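PDB 5GKD: AlyGC from Glaciecola chathamensis, which cleaves the polysaccharide alginate by an eliminative reaction, as an alginate lyase of polysaccharide lyase family 6. Local coordinates for residues V36-K41 against E71-S76; I495-S500 against N529-T534. All blocks are in the same frame, centred on the assembly; numbering follows the deposited sequence.

Contact 1 (V36-K41 against E71-S76); sequences VLFEAK and EHLIVS
Phe38 and Leu73 reach past each other in opposite directions across the gap between strands 36-41 and 73-76, which run at 144° to one another. With CG anti to the backbone N (chi1 -172°), the Phe38 side chain swings toward 71-76, where the CD2-CE2 side of its ring meets Leu73, Ile74 and Val75 obliquely: CE2 lies 3.7 Å from Leu73 CB and 3.6 Å from Ile74 O, and CD2 lies 3.6 Å from Val75 CG2. The branches of Leu73 go the other way, back to the opposing backbone. CD1 comes to 3.6 Å from Phe38 O, while CD2 sits 3.8 Å from Ala40 CB and also packs on the Ala40 carbonyl. Leu50 and the helix 8-17 residues Tyr11 and Leu15 pack against Phe38 as well, closing this apolar cluster from the N-terminal end.

At the far end the single pair Lys41-Glu71, just ahead of strand 73-76, forms a parallel bridge, tied by a weak bond from Glu71 N to Ala40 O at 3.4 Å. The two side chains lie on the same face of the sheet and touch only through their aliphatic parts, Lys41 CD on Glu71 CG at 3.7 Å; their opposite charges stay 6.3 Å apart, NZ to OE2. Apolar residues facing across the interior, with a corner where consecutive coils stack, mark the first turns of a right-handed parallel beta-helix of the pectate lyase-like kind.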
loop_
_atom_site.group_PDB
_atom_site.type_symbol
_atom_site.label_atom_id
_atom_site.label_comp_id
_atom_site.label_asym_id
_atom_site.label_seq_id
_atom_site.Cartn_x
_atom_site.Cartn_y
_atom_site.Cartn_z
ATOM N N VAL A 36 28.372 12.603 4.391
ATOM C CA VAL A 36 29.602 13.124 4.970
ATOM C C VAL A 36 30.221 12.054 5.854
ATOM O O VAL A 36 29.581 11.567 6.785
ATOM C CB VAL A 36 29.337 14.402 5.779
ATOM C CG1 VAL A 36 30.624 14.902 6.416
ATOM C CG2 VAL A 36 28.686 15.473 4.903
ATOM N N LEU A 37 31.467 11.688 5.572
ATOM C CA LEU A 37 32.256 10.842 6.458
ATOM C C LEU A 37 33.385 11.710 6.986
ATOM O O LEU A 37 34.327 12.029 6.252
ATOM C CB LEU A 37 32.786 9.595 5.751
ATOM C CG LEU A 37 33.757 8.706 6.551
ATOM C CD1 LEU A 37 33.150 8.315 7.884
ATOM C CD2 LEU A 37 34.174 7.459 5.766
ATOM N N PHE A 38 33.262 12.119 8.249
ATOM C CA PHE A 38 34.222 12.984 8.926
ATOM C C PHE A 38 35.099 12.072 9.769
ATOM O O PHE A 38 34.798 11.786 10.926
ATOM C CB PHE A 38 33.509 14.020 9.780
ATOM C CG PHE A 38 34.423 15.064 10.361
ATOM C CD1 PHE A 38 35.485 15.558 9.635
ATOM C CD2 PHE A 38 34.201 15.564 11.618
ATOM C CE1 PHE A 38 36.307 16.524 10.178
ATOM C CE2 PHE A 38 35.019 16.538 12.155
ATOM C CZ PHE A 38 36.067 17.010 11.448
ATOM N N GLU A 39 36.189 11.611 9.175
ATOM C CA GLU A 39 37.069 10.624 9.787
ATOM C C GLU A 39 38.454 11.236 9.851
ATOM O O GLU A 39 39.110 11.410 8.814
ATOM C CB GLU A 39 37.074 9.310 9.002
ATOM C CG GLU A 39 38.123 8.324 9.496
ATOM C CD GLU A 39 37.911 6.934 8.963
ATOM O OE1 GLU A 39 38.237 5.970 9.685
ATOM O OE2 GLU A 39 37.425 6.807 7.821
ATOM N N ALA A 40 38.873 11.570 11.064
ATOM C CA ALA A 40 40.107 12.284 11.312
ATOM C C ALA A 40 40.499 12.059 12.766
ATOM O O ALA A 40 39.769 11.448 13.548
ATOM C CB ALA A 40 39.950 13.775 11.004
ATOM N N LYS A 41 41.665 12.574 13.127
ATOM C CA LYS A 41 42.167 12.431 14.486
ATOM C C LYS A 41 42.695 13.784 14.927
ATOM O O LYS A 41 43.813 14.174 14.590
ATOM C CB LYS A 41 43.240 11.365 14.578
ATOM C CG LYS A 41 42.727 9.991 14.189
ATOM C CD LYS A 41 42.585 9.025 15.383
ATOM C CE LYS A 41 42.110 7.649 14.975
ATOM N NZ LYS A 41 42.972 7.013 13.955
ATOM N N GLU A 71 38.798 10.604 16.703
ATOM C CA GLU A 71 38.696 11.200 18.025
ATOM C C GLU A 71 39.014 12.683 17.956
ATOM O O GLU A 71 39.663 13.158 17.021
ATOM C CB GLU A 71 39.625 10.503 19.033
ATOM C CG GLU A 71 41.034 10.290 18.533
ATOM C CD GLU A 71 41.959 9.757 19.617
ATOM O OE1 GLU A 71 41.456 9.207 20.615
ATOM O OE2 GLU A 71 43.191 9.921 19.490
ATOM N N HIS A 72 38.544 13.407 18.977
ATOM C CA HIS A 72 38.758 14.846 19.109
ATOM C C HIS A 72 38.259 15.610 17.883
ATOM O O HIS A 72 38.928 16.491 17.345
ATOM C CB HIS A 72 40.229 15.136 19.418
ATOM C CG HIS A 72 40.667 14.545 20.724
ATOM N ND1 HIS A 72 40.273 15.062 21.944
ATOM C CD2 HIS A 72 41.404 13.443 21.003
ATOM C CE1 HIS A 72 40.777 14.322 22.915
ATOM N NE2 HIS A 72 41.461 13.330 22.372
ATOM N N LEU A 73 37.047 15.284 17.459
ATOM C CA LEU A 73 36.383 15.965 16.360
ATOM C C LEU A 73 35.275 16.860 16.894
ATOM O O LEU A 73 34.694 16.594 17.949
ATOM C CB LEU A 73 35.786 14.957 15.371
ATOM C CG LEU A 73 36.741 13.826 14.981
ATOM C CD1 LEU A 73 36.024 12.775 14.132
ATOM C CD2 LEU A 73 37.974 14.372 14.245
ATOM N N ILE A 74 34.977 17.914 16.143
ATOM C CA ILE A 74 33.837 18.780 16.404
ATOM C C ILE A 74 33.107 19.032 15.089
ATOM O O ILE A 74 33.741 19.338 14.079
ATOM C CB ILE A 74 34.266 20.117 17.021
ATOM C CG1 ILE A 74 35.110 19.883 18.276
ATOM C CG2 ILE A 74 33.039 20.948 17.333
ATOM C CD1 ILE A 74 35.584 21.173 18.904
ATOM N N VAL A 75 31.784 18.901 15.096
ATOM C CA VAL A 75 30.947 19.244 13.950
ATOM C C VAL A 75 29.928 20.285 14.401
ATOM O O VAL A 75 29.255 20.087 15.419
ATOM C CB VAL A 75 30.228 18.013 13.378
ATOM C CG1 VAL A 75 29.352 18.426 12.208
ATOM C CG2 VAL A 75 31.214 16.948 12.954
ATOM N N SER A 76 29.797 21.381 13.647
ATOM C CA SER A 76 28.884 22.437 14.072
ATOM C C SER A 76 28.348 23.237 12.892
ATOM O O SER A 76 28.961 23.314 11.827
ATOM C CB SER A 76 29.549 23.392 15.063
ATOM O OG SER A 76 30.556 24.155 14.439
#

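Contact 2 (I495-S500 against N529-T534)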
loop_
_atom_site.group_PDB
_atom_site.type_symbol
_atom_site.label_atom_id
_atom_site.label_comp_id
_atom_site.label_asym_id
_atom_site.label_seq_id
_atom_site.Cartn_x
_atom_site.Cartn_y
_atom_site.Cartn_z
ATOM N N ILE A 495 -22.349 19.238 -4.266
ATOM C CA ILE A 495 -21.142 18.737 -4.917
ATOM C C ILE A 495 -21.464 17.386 -5.541
ATOM O O ILE A 495 -21.943 16.475 -4.857
ATOM C CB ILE A 495 -19.966 18.639 -3.931
ATOM C CG1 ILE A 495 -19.602 20.034 -3.412
ATOM C CG2 ILE A 495 -18.761 17.984 -4.605
ATOM C CD1 ILE A 495 -18.978 20.052 -2.003
ATOM N N PHE A 496 -21.220 17.262 -6.844
ATOM C CA PHE A 496 -21.504 16.037 -7.585
ATOM C C PHE A 496 -20.196 15.397 -8.018
ATOM O O PHE A 496 -19.615 15.815 -9.030
ATOM C CB PHE A 496 -22.367 16.319 -8.815
ATOM C CG PHE A 496 -23.776 16.712 -8.516
ATOM C CD1 PHE A 496 -24.703 15.777 -8.102
ATOM C CD2 PHE A 496 -24.189 18.013 -8.690
ATOM C CE1 PHE A 496 -26.004 16.142 -7.853
ATOM C CE2 PHE A 496 -25.499 18.380 -8.440
ATOM C CZ PHE A 496 -26.398 17.445 -8.022
ATOM N N PRO A 497 -19.704 14.375 -7.322
ATOM C CA PRO A 497 -18.562 13.623 -7.843
ATOM C C PRO A 497 -18.924 12.848 -9.104
ATOM O O PRO A 497 -20.002 12.256 -9.214
ATOM C CB PRO A 497 -18.218 12.676 -6.689
ATOM C CG PRO A 497 -19.522 12.505 -5.964
ATOM C CD PRO A 497 -20.185 13.833 -6.040
ATOM N N GLN A 498 -18.006 12.853 -10.056
ATOM C CA GLN A 498 -18.127 12.030 -11.242
ATOM C C GLN A 498 -16.999 11.020 -11.367
ATOM O O GLN A 498 -16.998 10.240 -12.326
ATOM C CB GLN A 498 -18.181 12.906 -12.501
ATOM C CG GLN A 498 -19.379 13.846 -12.541
ATOM C CD GLN A 498 -19.311 14.833 -13.694
ATOM O OE1 GLN A 498 -18.691 15.884 -13.585
ATOM N NE2 GLN A 498 -19.948 14.492 -14.808
ATOM N N ARG A 499 -16.039 11.019 -10.440
ATOM C CA ARG A 499 -14.933 10.065 -10.421
ATOM C C ARG A 499 -15.074 9.109 -9.238
ATOM O O ARG A 499 -15.904 9.297 -8.345
ATOM C CB ARG A 499 -13.576 10.787 -10.352
ATOM C CG ARG A 499 -13.311 11.792 -11.477
ATOM C CD ARG A 499 -12.717 11.147 -12.740
ATOM N NE ARG A 499 -13.702 10.401 -13.518
ATOM C CZ ARG A 499 -14.547 10.956 -14.393
ATOM N NH1 ARG A 499 -14.529 12.270 -14.603
ATOM N NH2 ARG A 499 -15.422 10.200 -15.056
ATOM N N SER A 500 -14.237 8.068 -9.244
ATOM C CA SER A 500 -14.250 7.073 -8.175
ATOM C C SER A 500 -13.934 7.685 -6.818
ATOM O O SER A 500 -14.367 7.169 -5.785
ATOM C CB SER A 500 -13.248 5.968 -8.485
ATOM O OG SER A 500 -13.813 5.048 -9.388
ATOM N N ASN A 529 -15.913 2.330 -5.222
ATOM C CA ASN A 529 -15.709 3.767 -5.138
ATOM C C ASN A 529 -15.445 4.172 -3.693
ATOM O O ASN A 529 -15.855 3.502 -2.747
ATOM C CB ASN A 529 -16.925 4.539 -5.657
ATOM C CG ASN A 529 -17.149 4.367 -7.151
ATOM O OD1 ASN A 529 -16.260 3.926 -7.889
ATOM N ND2 ASN A 529 -18.355 4.716 -7.604
ATOM N N THR A 530 -14.777 5.303 -3.532
ATOM C CA THR A 530 -14.402 5.811 -2.220
ATOM C C THR A 530 -14.556 7.319 -2.282
ATOM O O THR A 530 -13.759 7.988 -2.940
ATOM C CB THR A 530 -12.962 5.422 -1.848
ATOM O OG1 THR A 530 -12.066 5.926 -2.837
ATOM C CG2 THR A 530 -12.786 3.914 -1.768
ATOM N N LEU A 531 -15.565 7.857 -1.609
ATOM C CA LEU A 531 -15.832 9.287 -1.737
ATOM C C LEU A 531 -14.674 10.113 -1.194
ATOM O O LEU A 531 -14.200 11.044 -1.852
ATOM C CB LEU A 531 -17.138 9.660 -1.033
ATOM C CG LEU A 531 -17.638 11.061 -1.390
ATOM C CD1 LEU A 531 -18.371 11.074 -2.718
ATOM C CD2 LEU A 531 -18.510 11.636 -0.267
ATOM N N ILE A 532 -14.199 9.788 0.000
ATOM C CA ILE A 532 -13.062 10.476 0.598
ATOM C C ILE A 532 -12.045 9.436 1.049
ATOM O O ILE A 532 -12.411 8.359 1.532
ATOM C CB ILE A 532 -13.489 11.375 1.776
ATOM C CG1 ILE A 532 -14.561 12.370 1.330
ATOM C CG2 ILE A 532 -12.277 12.102 2.371
ATOM C CD1 ILE A 532 -15.100 13.222 2.453
ATOM N N ARG A 533 -10.764 9.747 0.876
ATOM C CA ARG A 533 -9.714 8.804 1.234
ATOM C C ARG A 533 -8.403 9.557 1.338
ATOM O O ARG A 533 -8.278 10.686 0.859
ATOM C CB ARG A 533 -9.595 7.659 0.207
ATOM C CG ARG A 533 -9.156 8.078 -1.206
ATOM C CD ARG A 533 -8.872 6.871 -2.126
ATOM N NE ARG A 533 -8.730 7.287 -3.518
ATOM C CZ ARG A 533 -7.631 7.839 -4.033
ATOM N NH1 ARG A 533 -6.552 8.019 -3.274
ATOM N NH2 ARG A 533 -7.593 8.200 -5.307
ATOM N N THR A 534 -7.429 8.923 1.988
ATOM C CA THR A 534 -6.059 9.371 1.857
ATOM C C THR A 534 -5.517 8.945 0.502
ATOM O O THR A 534 -6.086 8.094 -0.180
ATOM C CB THR A 534 -5.163 8.798 2.966
ATOM O OG1 THR A 534 -5.016 7.386 2.795
ATOM C CG2 THR A 534 -5.736 9.088 4.339
#
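The flat carboxamide of Asn529 lies beside Ser500, while its ND2 donates to the carbonyl of Pro524. CG, anti to the carbonyl carbon and beside the backbone N (chi1 -67°), carries OD1 to 3.1 Å from Ser500 OG. A leucine in its place would probably leave the Pro524 carbonyl without this donor and Ser500 OG without its oxygen neighbour. The other flat group, the Arg533 guanidinium, has Thr530 OG1 at its edge, in plane; that hydroxyl is hydrogen-bonded to Thr501 OG1, which Arg533 NE also bonds. Within 529-534, Arg533 NH1 donates to Thr534 O (3.1 Å), close to the guanidinium plane but tilted from the carbonyl plane, and forms a salt bridge with Glu504.

The backbone link is Thr530 N to Ser500 O, 3.0 Å long and nearly straight at 166°. On the inner side, Pro497 CG meets Leu531 CD1 at 3.7 Å, the two side chains crossing obliquely, and Val518 touches both. Ser500 precedes strand 503-505 and Asn529 precedes strand 530-534, two neighbours in the same parallel sheet. The contact thus stacks one corner on its counterpart a coil later, as in a parallel beta-helix.

Contacts 1 and 2 share no strand and do not touch: their centres lie 54 Å apart and their nearest atoms about 34 Å. Each belongs to the early coils of a separate run of stacked parallel strands, 36-41/71-76 in the N-terminal one and 495-500/529-534 in the C-terminal one. Contact 1 spans from a buried hydrophobic interior to an exposed charged corner, and depends mainly on apolar side chains with one weak backbone bond. Contact 2 is buried and more polar, combining a sound backbone bond with side-chain amide and hydroxyl groups and a single apolar touch. Both join consecutive coils, contact 1 mainly across the interior and contact 2 at a corner.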